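Local coordinates for transcriptional regulator, LacI family (Lactobacillus brevis, PDB 3JY6), which probably acts as a DNA-binding transcription factor of the LacI family, here present as its periplasmic-binding-protein-like regulatory domain, at residues 135-138 against 139-142; 77-80 against 81-85; 116-120 against 121-125; 247-251 against 252-256. All blocks are in the same frame, centred on the assembly; numbering follows the deposited sequence.

Contact 1 (135-138 against 139-142); sequences LSRT and RQER
Arg-139 reaches back along the first turn of helix 137-147 and lies over Ser-136, just ahead of the helix. Arg-139 CB starts 3.7 Å from Ser-136 O. Chi1 of -56° sets CG anti to the carbonyl carbon, and the chain then runs extended to NE, which keeps it against the serine: CG of Arg-139 approaches both CB and OG of Ser-136, CD comes to 3.4 Å from Ser-136 CB, and the guanidinium lays one face on that same carbon, with NE 3.4 Å from it. At the end, Arg-139 NH1 passes Leu-135 CB at 3.5 Å before bonding to Glu-132 O, while NH2 forms a salt bridge with Glu-160. Beneath this arm Ser-136 caps the helix. Ser-136 OG takes a weak bond from Thr-138 N and a shorter one, 2.9 Å, from Thr-138 OG1, so two groups of one residue converge on a single oxygen. Ser-136 O meanwhile accepts Gln-140 N at 3.1 Å. On another side Arg-137 and Gln-140 run side by side with their flat ends 47° apart; both are drawn to preceding carbonyls, Gln-140 NE2 to Leu-133 O and Arg-137 NH1, weakly, to Glu-134 O. Arg-142, on the next turn, bonds Asn-107. The whole is a serine N-cap opening the helix of the beta-alpha-beta unit formed by strand 125-131, helix 137-147 and strand 152-158.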
loop_
_atom_site.group_PDB
_atom_site.type_symbol
_atom_site.label_atom_id
_atom_site.label_comp_id
_atom_site.label_asym_id
_atom_site.label_seq_id
_atom_site.Cartn_x
_atom_site.Cartn_y
_atom_site.Cartn_z
ATOM N N LEU A 135 5.015 8.234 -21.729
ATOM C CA LEU A 135 5.164 8.812 -20.396
ATOM C C LEU A 135 6.262 8.258 -19.495
ATOM O O LEU A 135 6.559 8.860 -18.468
ATOM C CB LEU A 135 3.833 8.733 -19.641
ATOM C CG LEU A 135 2.899 9.947 -19.728
ATOM C CD1 LEU A 135 2.436 10.168 -21.162
ATOM C CD2 LEU A 135 1.703 9.729 -18.817
ATOM N N SER A 136 6.873 7.133 -19.855
ATOM C CA SER A 136 7.919 6.562 -19.005
ATOM C C SER A 136 8.917 5.654 -19.734
ATOM O O SER A 136 8.529 4.791 -20.522
ATOM C CB SER A 136 7.259 5.797 -17.852
ATOM O OG SER A 136 8.216 5.118 -17.059
ATOM N N ARG A 137 10.204 5.850 -19.448
ATOM C CA ARG A 137 11.266 5.059 -20.072
ATOM C C ARG A 137 11.364 3.630 -19.542
ATOM O O ARG A 137 11.867 2.749 -20.235
ATOM C CB ARG A 137 12.623 5.744 -19.894
ATOM C CG ARG A 137 12.711 7.120 -20.537
ATOM C CD ARG A 137 12.672 7.035 -22.058
ATOM N NE ARG A 137 12.748 8.354 -22.685
ATOM C CZ ARG A 137 11.695 9.113 -22.975
ATOM N NH1 ARG A 137 10.465 8.689 -22.701
ATOM N NH2 ARG A 137 11.874 10.302 -23.537
ATOM N N THR A 138 10.906 3.403 -18.314
ATOM C CA THR A 138 10.954 2.063 -17.745
ATOM C C THR A 138 9.870 1.218 -18.395
ATOM O O THR A 138 10.084 0.043 -18.690
ATOM C CB THR A 138 10.729 2.079 -16.232
ATOM O OG1 THR A 138 9.489 2.730 -15.950
ATOM C CG2 THR A 138 11.882 2.794 -15.527
ATOM N N ARG A 139 8.702 1.812 -18.611
ATOM C CA ARG A 139 7.619 1.089 -19.262
ATOM C C ARG A 139 8.126 0.746 -20.662
ATOM O O ARG A 139 8.089 -0.409 -21.096
ATOM C CB ARG A 139 6.360 1.961 -19.374
ATOM C CG ARG A 139 5.861 2.519 -18.053
ATOM C CD ARG A 139 4.735 3.523 -18.266
ATOM N NE ARG A 139 4.395 4.216 -17.027
ATOM C CZ ARG A 139 3.590 5.272 -16.944
ATOM N NH1 ARG A 139 3.020 5.779 -18.033
ATOM N NH2 ARG A 139 3.360 5.828 -15.763
ATOM N N GLN A 140 8.610 1.768 -21.357
ATOM C CA GLN A 140 9.126 1.603 -22.702
ATOM C C GLN A 140 10.158 0.497 -22.811
ATOM O O GLN A 140 10.207 -0.209 -23.814
ATOM C CB GLN A 140 9.727 2.916 -23.200
ATOM C CG GLN A 140 8.681 3.917 -23.631
ATOM C CD GLN A 140 9.283 5.234 -24.050
ATOM O OE1 GLN A 140 10.204 5.277 -24.867
ATOM N NE2 GLN A 140 8.761 6.321 -23.499
ATOM N N GLU A 141 10.989 0.351 -21.789
ATOM C CA GLU A 141 12.013 -0.685 -21.795
ATOM C C GLU A 141 11.420 -2.080 -21.612
ATOM O O GLU A 141 11.863 -3.035 -22.237
ATOM C CB GLU A 141 13.039 -0.417 -20.694
ATOM C CG GLU A 141 14.096 0.636 -21.031
ATOM C CD GLU A 141 15.036 0.188 -22.141
ATOM O OE1 GLU A 141 14.841 0.608 -23.301
ATOM O OE2 GLU A 141 15.973 -0.598 -21.856
ATOM N N ARG A 142 10.423 -2.200 -20.748
ATOM C CA ARG A 142 9.791 -3.494 -20.506
ATOM C C ARG A 142 9.016 -3.917 -21.749
ATOM O O ARG A 142 8.918 -5.100 -22.072
ATOM C CB ARG A 142 8.868 -3.400 -19.286
ATOM C CG ARG A 142 9.610 -3.047 -17.992
ATOM C CD ARG A 142 8.647 -2.803 -16.819
ATOM N NE ARG A 142 9.372 -2.368 -15.628
ATOM C CZ ARG A 142 8.818 -2.067 -14.453
ATOM N NH1 ARG A 142 7.501 -2.138 -14.269
ATOM N NH2 ARG A 142 9.597 -1.706 -13.444
#

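Contact 2 (77-80 against 81-85); sequences TVQE and ILHQQ
Gln-84 NE2 donates to Gln-79 OE1 at 2.9 Å, a nearly straight bond (162° at the hydrogen) that ties the loop to the last full turn of helix 75-82. The acceptor lies in the amide plane of Gln-84, whereas the two amides stand almost perpendicular, 84° apart. Gln-79 is bent at chi2 (67°), which turns its amide toward the helix end, and its NE2 passes over His-83 CA. A water completes the closure: it donates to Val-78 O and accepts from Gln-84 N at 2.7 Å, bridging the helix to a backbone NH beyond its end. Val-78 O also accepts Leu-82 N, so two donors share this carbonyl. A backbone bond of 2.8 Å joins His-83 N to Gln-79 O. His-83 has positive phi and leaves the helical path; its ring folds back by the terminal carbonyls, with His-83 CE1 3.0 Å from Glu-80 O. Farther out the contact turns apolar. Thr-77 CG2 and Ile-81 CD1, on side chains pointing the same way, meet at 3.9 Å, and Ile-81 continues onto Leu-56 and Arg-57 of helix 49-60. Val-78 CG1 reaches Leu-82 CD1 at 4.1 Å, and this buried pair rests on Leu-69 and Leu-67 of strand 66-70. Such a water-bridged helix C-terminus, with an apolar flank on the sheet, closes the helix of the beta-alpha-beta crossover from strand 66-70 to strand 88-91.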
loop_
_atom_site.group_PDB
_atom_site.type_symbol
_atom_site.label_atom_id
_atom_site.label_comp_id
_atom_site.label_asym_id
_atom_site.label_seq_id
_atom_site.Cartn_x
_atom_site.Cartn_y
_atom_site.Cartn_z
ATOM N N THR A 77 15.190 20.224 -12.622
ATOM C CA THR A 77 14.271 20.630 -11.558
ATOM C C THR A 77 14.922 20.516 -10.168
ATOM O O THR A 77 14.802 21.414 -9.324
ATOM C CB THR A 77 12.990 19.743 -11.545
ATOM O OG1 THR A 77 12.296 19.872 -12.790
ATOM C CG2 THR A 77 12.057 20.171 -10.409
ATOM N N VAL A 78 15.601 19.397 -9.938
ATOM C CA VAL A 78 16.241 19.157 -8.659
ATOM C C VAL A 78 17.427 20.087 -8.414
ATOM O O VAL A 78 17.753 20.394 -7.267
ATOM C CB VAL A 78 16.702 17.693 -8.545
ATOM C CG1 VAL A 78 17.472 17.484 -7.260
ATOM C CG2 VAL A 78 15.486 16.773 -8.591
ATOM N N GLN A 79 18.059 20.540 -9.497
ATOM C CA GLN A 79 19.192 21.445 -9.388
ATOM C C GLN A 79 18.661 22.843 -9.074
ATOM O O GLN A 79 19.107 23.483 -8.131
ATOM C CB GLN A 79 19.978 21.481 -10.704
ATOM C CG GLN A 79 21.094 22.517 -10.752
ATOM C CD GLN A 79 22.220 22.204 -9.789
ATOM O OE1 GLN A 79 22.625 21.045 -9.638
ATOM N NE2 GLN A 79 22.750 23.238 -9.146
ATOM N N GLU A 80 17.696 23.297 -9.862
ATOM C CA GLU A 80 17.115 24.622 -9.699
ATOM C C GLU A 80 16.472 24.859 -8.339
ATOM O O GLU A 80 16.411 25.999 -7.872
ATOM C CB GLU A 80 16.106 24.889 -10.830
ATOM C CG GLU A 80 16.622 25.877 -11.883
ATOM C CD GLU A 80 16.084 25.627 -13.297
ATOM O OE1 GLU A 80 14.880 25.319 -13.449
ATOM O OE2 GLU A 80 16.871 25.760 -14.269
ATOM N N ILE A 81 16.009 23.790 -7.691
ATOM C CA ILE A 81 15.375 23.907 -6.376
ATOM C C ILE A 81 16.299 23.650 -5.182
ATOM O O ILE A 81 16.341 24.450 -4.253
ATOM C CB ILE A 81 14.157 22.957 -6.256
ATOM C CG1 ILE A 81 13.061 23.397 -7.225
ATOM C CG2 ILE A 81 13.625 22.959 -4.823
ATOM C CD1 ILE A 81 11.859 22.452 -7.284
ATOM N N LEU A 82 17.045 22.547 -5.202
ATOM C CA LEU A 82 17.929 22.212 -4.087
ATOM C C LEU A 82 19.388 22.684 -4.226
ATOM O O LEU A 82 20.119 22.773 -3.232
ATOM C CB LEU A 82 17.882 20.703 -3.846
ATOM C CG LEU A 82 16.463 20.135 -3.680
ATOM C CD1 LEU A 82 16.518 18.637 -3.432
ATOM C CD2 LEU A 82 15.773 20.821 -2.511
ATOM N N HIS A 83 19.809 22.959 -5.457
ATOM C CA HIS A 83 21.162 23.437 -5.727
ATOM C C HIS A 83 22.268 22.563 -5.162
ATOM O O HIS A 83 23.298 23.061 -4.701
ATOM C CB HIS A 83 21.317 24.855 -5.192
ATOM C CG HIS A 83 20.259 25.788 -5.675
ATOM N ND1 HIS A 83 20.176 26.204 -6.986
ATOM C CD2 HIS A 83 19.220 26.369 -5.029
ATOM C CE1 HIS A 83 19.132 27.003 -7.128
ATOM N NE2 HIS A 83 18.535 27.118 -5.956
ATOM N N GLN A 84 22.047 21.255 -5.197
ATOM C CA GLN A 84 23.029 20.299 -4.714
ATOM C C GLN A 84 23.437 20.525 -3.266
ATOM O O GLN A 84 24.569 20.242 -2.877
ATOM C CB GLN A 84 24.263 20.322 -5.621
ATOM C CG GLN A 84 24.028 19.670 -6.979
ATOM C CD GLN A 84 25.297 19.537 -7.790
ATOM O OE1 GLN A 84 26.325 19.118 -7.271
ATOM N NE2 GLN A 84 25.228 19.883 -9.083
ATOM N N GLN A 85 22.515 21.037 -2.464
ATOM C CA GLN A 85 22.822 21.247 -1.063
ATOM C C GLN A 85 22.945 19.872 -0.392
ATOM O O GLN A 85 23.681 19.709 0.580
ATOM C CB GLN A 85 21.714 22.069 -0.388
ATOM C CG GLN A 85 20.397 21.337 -0.237
ATOM C CD GLN A 85 19.333 22.182 0.428
ATOM O OE1 GLN A 85 18.675 23.000 -0.219
ATOM N NE2 GLN A 85 19.164 21.995 1.735
HETATM O O HOH W 1 20.111 19.630 -6.039
#

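Contact 3 (116-120 against 121-125); sequences TAFRQ and QGYQH
Phe-118 and Tyr-123 are brought together by first torsions of -87° and -57°, the latter placing the tyrosine ring beside its backbone N, while the chain between them reverses direction. The rings form an offset edge-to-face pair, the edge of Phe-118 toward the face of Tyr-123, with planes 70° apart and centroids separated by 6.0 Å; the closest carbons are Phe-118 CD1 and Tyr-123 CD2 at 3.9 Å. Both rings continue onto Val-184 of strand 183-187 and Thr-212 of strand 211-215, and Lys-182 adds a cation-pi contact to Tyr-123. The reversal is a Schellman motif at the end of helix 107-119. Gly-122, with no side chain, takes the positive phi. Gly-122 N bonds Arg-119 O at 2.8 Å from well above the carbonyl plane, and Phe-118 O accepts Gln-121 N at 3.1 Å and, weakly, Tyr-123 N. On the other side the bent chain of Arg-119 carries CG and CD past Tyr-123 O, and Arg-119 NH1 comes within 2.8 Å of Gln-124 OE1, at an angle too poor for a hydrogen bond; NE turns instead to a weak bond with Ala-149 O. Arg-119 CA makes a CA-H...O contact of 3.4 Å with Tyr-123 O, a buried oxygen that has no hydrogen-bond partner in the model. The exit combines Schellman backbone bonds with an aromatic pair, and the guanidinium charge probably offsets the close approach of Gln-124 OE1.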
loop_
_atom_site.group_PDB
_atom_site.type_symbol
_atom_site.label_atom_id
_atom_site.label_comp_id
_atom_site.label_asym_id
_atom_site.label_seq_id
_atom_site.Cartn_x
_atom_site.Cartn_y
_atom_site.Cartn_z
ATOM N N THR A 116 10.269 -14.885 -23.068
ATOM C CA THR A 116 10.917 -16.076 -23.597
ATOM C C THR A 116 10.458 -17.313 -22.842
ATOM O O THR A 116 10.156 -18.341 -23.447
ATOM C CB THR A 116 12.455 -15.932 -23.524
ATOM O OG1 THR A 116 12.864 -14.945 -24.483
ATOM C CG2 THR A 116 13.164 -17.270 -23.820
ATOM N N ALA A 117 10.392 -17.210 -21.518
ATOM C CA ALA A 117 9.952 -18.331 -20.692
ATOM C C ALA A 117 8.525 -18.725 -21.060
ATOM O O ALA A 117 8.187 -19.910 -21.081
ATOM C CB ALA A 117 10.020 -17.955 -19.224
ATOM N N PHE A 118 7.687 -17.727 -21.343
ATOM C CA PHE A 118 6.295 -17.984 -21.710
ATOM C C PHE A 118 6.151 -18.556 -23.117
ATOM O O PHE A 118 5.286 -19.393 -23.359
ATOM C CB PHE A 118 5.455 -16.714 -21.544
ATOM C CG PHE A 118 4.911 -16.547 -20.156
ATOM C CD1 PHE A 118 3.857 -17.344 -19.720
ATOM C CD2 PHE A 118 5.507 -15.662 -19.254
ATOM C CE1 PHE A 118 3.405 -17.274 -18.403
ATOM C CE2 PHE A 118 5.068 -15.580 -17.931
ATOM C CZ PHE A 118 4.014 -16.388 -17.498
ATOM N N ARG A 119 7.002 -18.113 -24.038
ATOM C CA ARG A 119 6.972 -18.618 -25.410
ATOM C C ARG A 119 7.296 -20.108 -25.429
ATOM O O ARG A 119 6.676 -20.875 -26.157
ATOM C CB ARG A 119 8.001 -17.883 -26.267
ATOM C CG ARG A 119 7.520 -16.558 -26.793
ATOM C CD ARG A 119 7.042 -16.714 -28.223
ATOM N NE ARG A 119 8.148 -16.645 -29.179
ATOM C CZ ARG A 119 8.030 -16.919 -30.474
ATOM N NH1 ARG A 119 6.853 -17.290 -30.967
ATOM N NH2 ARG A 119 9.079 -16.803 -31.278
ATOM N N GLN A 120 8.275 -20.509 -24.623
ATOM C CA GLN A 120 8.691 -21.904 -24.569
ATOM C C GLN A 120 7.573 -22.812 -24.068
ATOM O O GLN A 120 7.612 -24.026 -24.272
ATOM C CB GLN A 120 9.942 -22.034 -23.699
ATOM C CG GLN A 120 11.095 -21.184 -24.229
ATOM C CD GLN A 120 12.314 -21.190 -23.329
ATOM O OE1 GLN A 120 12.210 -21.007 -22.117
ATOM N NE2 GLN A 120 13.480 -21.383 -23.924
ATOM N N GLN A 121 6.566 -22.223 -23.430
ATOM C CA GLN A 121 5.447 -23.011 -22.938
ATOM C C GLN A 121 4.294 -22.992 -23.932
ATOM O O GLN A 121 3.238 -23.557 -23.666
ATOM C CB GLN A 121 4.959 -22.494 -21.583
ATOM C CG GLN A 121 6.016 -22.516 -20.503
ATOM C CD GLN A 121 5.486 -22.996 -19.163
ATOM O OE1 GLN A 121 4.529 -22.439 -18.612
ATOM N NE2 GLN A 121 6.114 -24.041 -18.627
ATOM N N GLY A 122 4.495 -22.325 -25.064
ATOM C CA GLY A 122 3.454 -22.276 -26.075
ATOM C C GLY A 122 2.733 -20.960 -26.302
ATOM O O GLY A 122 2.134 -20.771 -27.349
ATOM N N TYR A 123 2.772 -20.063 -25.325
ATOM C CA TYR A 123 2.114 -18.764 -25.423
ATOM C C TYR A 123 2.868 -17.863 -26.403
ATOM O O TYR A 123 3.883 -17.256 -26.053
ATOM C CB TYR A 123 2.063 -18.123 -24.030
ATOM C CG TYR A 123 1.367 -18.992 -23.006
ATOM C CD1 TYR A 123 -0.021 -19.037 -22.937
ATOM C CD2 TYR A 123 2.098 -19.806 -22.135
ATOM C CE1 TYR A 123 -0.671 -19.868 -22.029
ATOM C CE2 TYR A 123 1.463 -20.647 -21.223
ATOM C CZ TYR A 123 0.075 -20.674 -21.176
ATOM O OH TYR A 123 -0.571 -21.508 -20.294
ATOM N N GLN A 124 2.363 -17.771 -27.628
ATOM C CA GLN A 124 3.009 -16.972 -28.674
ATOM C C GLN A 124 2.423 -15.568 -28.809
ATOM O O GLN A 124 3.069 -14.653 -29.334
ATOM C CB GLN A 124 2.867 -17.694 -30.019
ATOM C CG GLN A 124 3.123 -19.191 -29.952
ATOM C CD GLN A 124 4.586 -19.546 -30.095
ATOM O OE1 GLN A 124 5.152 -19.478 -31.188
ATOM N NE2 GLN A 124 5.211 -19.922 -28.990
ATOM N N HIS A 125 1.194 -15.407 -28.339
ATOM C CA HIS A 125 0.497 -14.134 -28.442
ATOM C C HIS A 125 0.520 -13.362 -27.128
ATOM O O HIS A 125 -0.092 -13.777 -26.144
ATOM C CB HIS A 125 -0.940 -14.405 -28.883
ATOM C CG HIS A 125 -1.824 -13.200 -28.874
ATOM N ND1 HIS A 125 -3.114 -13.242 -28.396
ATOM C CD2 HIS A 125 -1.613 -11.929 -29.284
ATOM C CE1 HIS A 125 -3.663 -12.046 -28.508
ATOM N NE2 HIS A 125 -2.772 -11.231 -29.045
#

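Contact 4 (247-251 against 252-256); sequences MLRQL and AGEKV
One face of the Arg-249 guanidinium carries Val-256 near the rim of the group, with CG1 of Val-256 3.8 Å off its plane, while the Glu-254 carboxylate lies at its edge. The grip is side-on through two nitrogens: Arg-249 NE donates to Glu-254 OE1 at 3.0 Å and Arg-249 NH2 to Glu-254 OE2 at 2.8 Å, both nearly straight. The two oxygens lie close to the guanidinium plane, but the carboxylate is turned 33° from it; OE2 is met on its syn side, yet also well out of the carboxylate plane, as OE1 is. A bend at chi3 (59°) in Arg-249 meets an extended Glu-254, whose CG is anti to the backbone N. This salt bridge spans a Schellman motif that ends helix 236-251, with Gly-253, at positive phi, as the C-prime residue. Glu-254 N reaches Arg-249 O at 3.0 Å in the carbonyl plane, so the same two residues are joined through backbone and side chains alike. Gly-253 N closes on Gln-250 O at 2.9 Å, and Ala-252 N on Leu-248 O. Beyond an inverse gamma turn centred on Lys-255, Val-256 folds back, and its CG2 meets Gln-250 CG at 3.8 Å. The Gln-250 side chain touches Pro-87 and Pro-101, and its NE2 donates to Val-88 O.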
loop_
_atom_site.group_PDB
_atom_site.type_symbol
_atom_site.label_atom_id
_atom_site.label_comp_id
_atom_site.label_asym_id
_atom_site.label_seq_id
_atom_site.Cartn_x
_atom_site.Cartn_y
_atom_site.Cartn_z
ATOM N N MET A 247 23.359 6.107 -0.251
ATOM C CA MET A 247 23.186 7.379 0.442
ATOM C C MET A 247 24.151 7.494 1.619
ATOM O O MET A 247 24.819 8.512 1.788
ATOM C CB MET A 247 21.737 7.526 0.926
ATOM C CG MET A 247 21.424 8.781 1.791
ATOM S SD MET A 247 21.762 10.346 0.965
ATOM C CE MET A 247 21.780 11.369 2.093
ATOM N N LEU A 248 24.228 6.447 2.430
ATOM C CA LEU A 248 25.121 6.468 3.575
ATOM C C LEU A 248 26.572 6.665 3.127
ATOM O O LEU A 248 27.373 7.238 3.856
ATOM C CB LEU A 248 24.993 5.171 4.362
ATOM C CG LEU A 248 23.638 4.953 5.041
ATOM C CD1 LEU A 248 23.666 3.636 5.805
ATOM C CD2 LEU A 248 23.346 6.104 5.995
ATOM N N ARG A 249 26.905 6.184 1.932
ATOM C CA ARG A 249 28.257 6.340 1.410
ATOM C C ARG A 249 28.484 7.801 1.045
ATOM O O ARG A 249 29.578 8.331 1.236
ATOM C CB ARG A 249 28.478 5.439 0.188
ATOM C CG ARG A 249 28.748 3.984 0.533
ATOM C CD ARG A 249 28.717 3.112 -0.707
ATOM N NE ARG A 249 29.703 3.526 -1.715
ATOM C CZ ARG A 249 29.643 3.152 -2.990
ATOM N NH1 ARG A 249 28.651 2.370 -3.398
ATOM N NH2 ARG A 249 30.560 3.551 -3.857
ATOM N N GLN A 250 27.451 8.462 0.532
ATOM C CA GLN A 250 27.576 9.874 0.173
ATOM C C GLN A 250 27.645 10.710 1.460
ATOM O O GLN A 250 28.418 11.664 1.540
ATOM C CB GLN A 250 26.384 10.340 -0.681
ATOM C CG GLN A 250 26.175 9.592 -2.016
ATOM C CD GLN A 250 24.843 9.966 -2.697
ATOM O OE1 GLN A 250 23.783 9.873 -2.086
ATOM N NE2 GLN A 250 24.903 10.391 -3.948
ATOM N N LEU A 251 26.848 10.331 2.464
ATOM C CA LEU A 251 26.807 11.036 3.751
ATOM C C LEU A 251 28.117 10.902 4.510
ATOM O O LEU A 251 28.459 11.747 5.347
ATOM C CB LEU A 251 25.675 10.486 4.626
ATOM C CG LEU A 251 24.252 10.846 4.193
ATOM C CD1 LEU A 251 23.239 10.027 4.990
ATOM C CD2 LEU A 251 24.024 12.340 4.390
ATOM N N ALA A 252 28.828 9.818 4.224
ATOM C CA ALA A 252 30.105 9.537 4.840
ATOM C C ALA A 252 31.221 10.262 4.078
ATOM O O ALA A 252 32.398 10.055 4.356
ATOM C CB ALA A 252 30.351 8.043 4.839
ATOM N N GLY A 253 30.829 11.091 3.109
ATOM C CA GLY A 253 31.783 11.857 2.326
ATOM C C GLY A 253 32.475 11.165 1.169
ATOM O O GLY A 253 33.534 11.621 0.735
ATOM N N GLU A 254 31.912 10.072 0.667
ATOM C CA GLU A 254 32.522 9.374 -0.459
ATOM C C GLU A 254 32.002 9.997 -1.758
ATOM O O GLU A 254 30.797 10.210 -1.911
ATOM C CB GLU A 254 32.153 7.891 -0.429
ATOM C CG GLU A 254 32.997 7.013 -1.337
ATOM C CD GLU A 254 32.453 5.604 -1.461
ATOM O OE1 GLU A 254 31.976 5.055 -0.444
ATOM O OE2 GLU A 254 32.516 5.040 -2.578
ATOM N N LYS A 255 32.901 10.312 -2.683
ATOM C CA LYS A 255 32.462 10.882 -3.948
ATOM C C LYS A 255 32.014 9.683 -4.778
ATOM O O LYS A 255 32.795 9.102 -5.531
ATOM C CB LYS A 255 33.609 11.634 -4.640
ATOM C CG LYS A 255 34.280 12.707 -3.774
ATOM C CD LYS A 255 33.282 13.663 -3.101
ATOM C CE LYS A 255 32.502 14.505 -4.104
ATOM N NZ LYS A 255 31.464 15.352 -3.444
ATOM N N VAL A 256 30.754 9.299 -4.603
ATOM C CA VAL A 256 30.184 8.155 -5.308
ATOM C C VAL A 256 29.889 8.471 -6.769
ATOM O O VAL A 256 29.055 9.316 -7.071
ATOM C CB VAL A 256 28.877 7.686 -4.634
ATOM C CG1 VAL A 256 28.398 6.387 -5.280
ATOM C CG2 VAL A 256 29.099 7.503 -3.132
#

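All four contacts lie at helix ends, but contact 1 opens a helix whereas contacts 2, 3 and 4 close one. Contacts 1, 2 and 3 are partly buried and contact 4 lies at the surface. Contact 1 is the most central, its centre about 10 Å from that of the chain, against 24 to 25 Å for the others. Contacts 2 and 4 belong to helices flanking the six-stranded sheet, with centres about 18 Å apart; contact 3 lies across the chain by the four-stranded sheet, its centre about 46 Å from that of contact 2. Contacts 3 and 4 both contain a Schellman motif, accompanied by an aromatic pair in contact 3 and a salt bridge in contact 4. Contact 2 instead uses a water and paired glutamines.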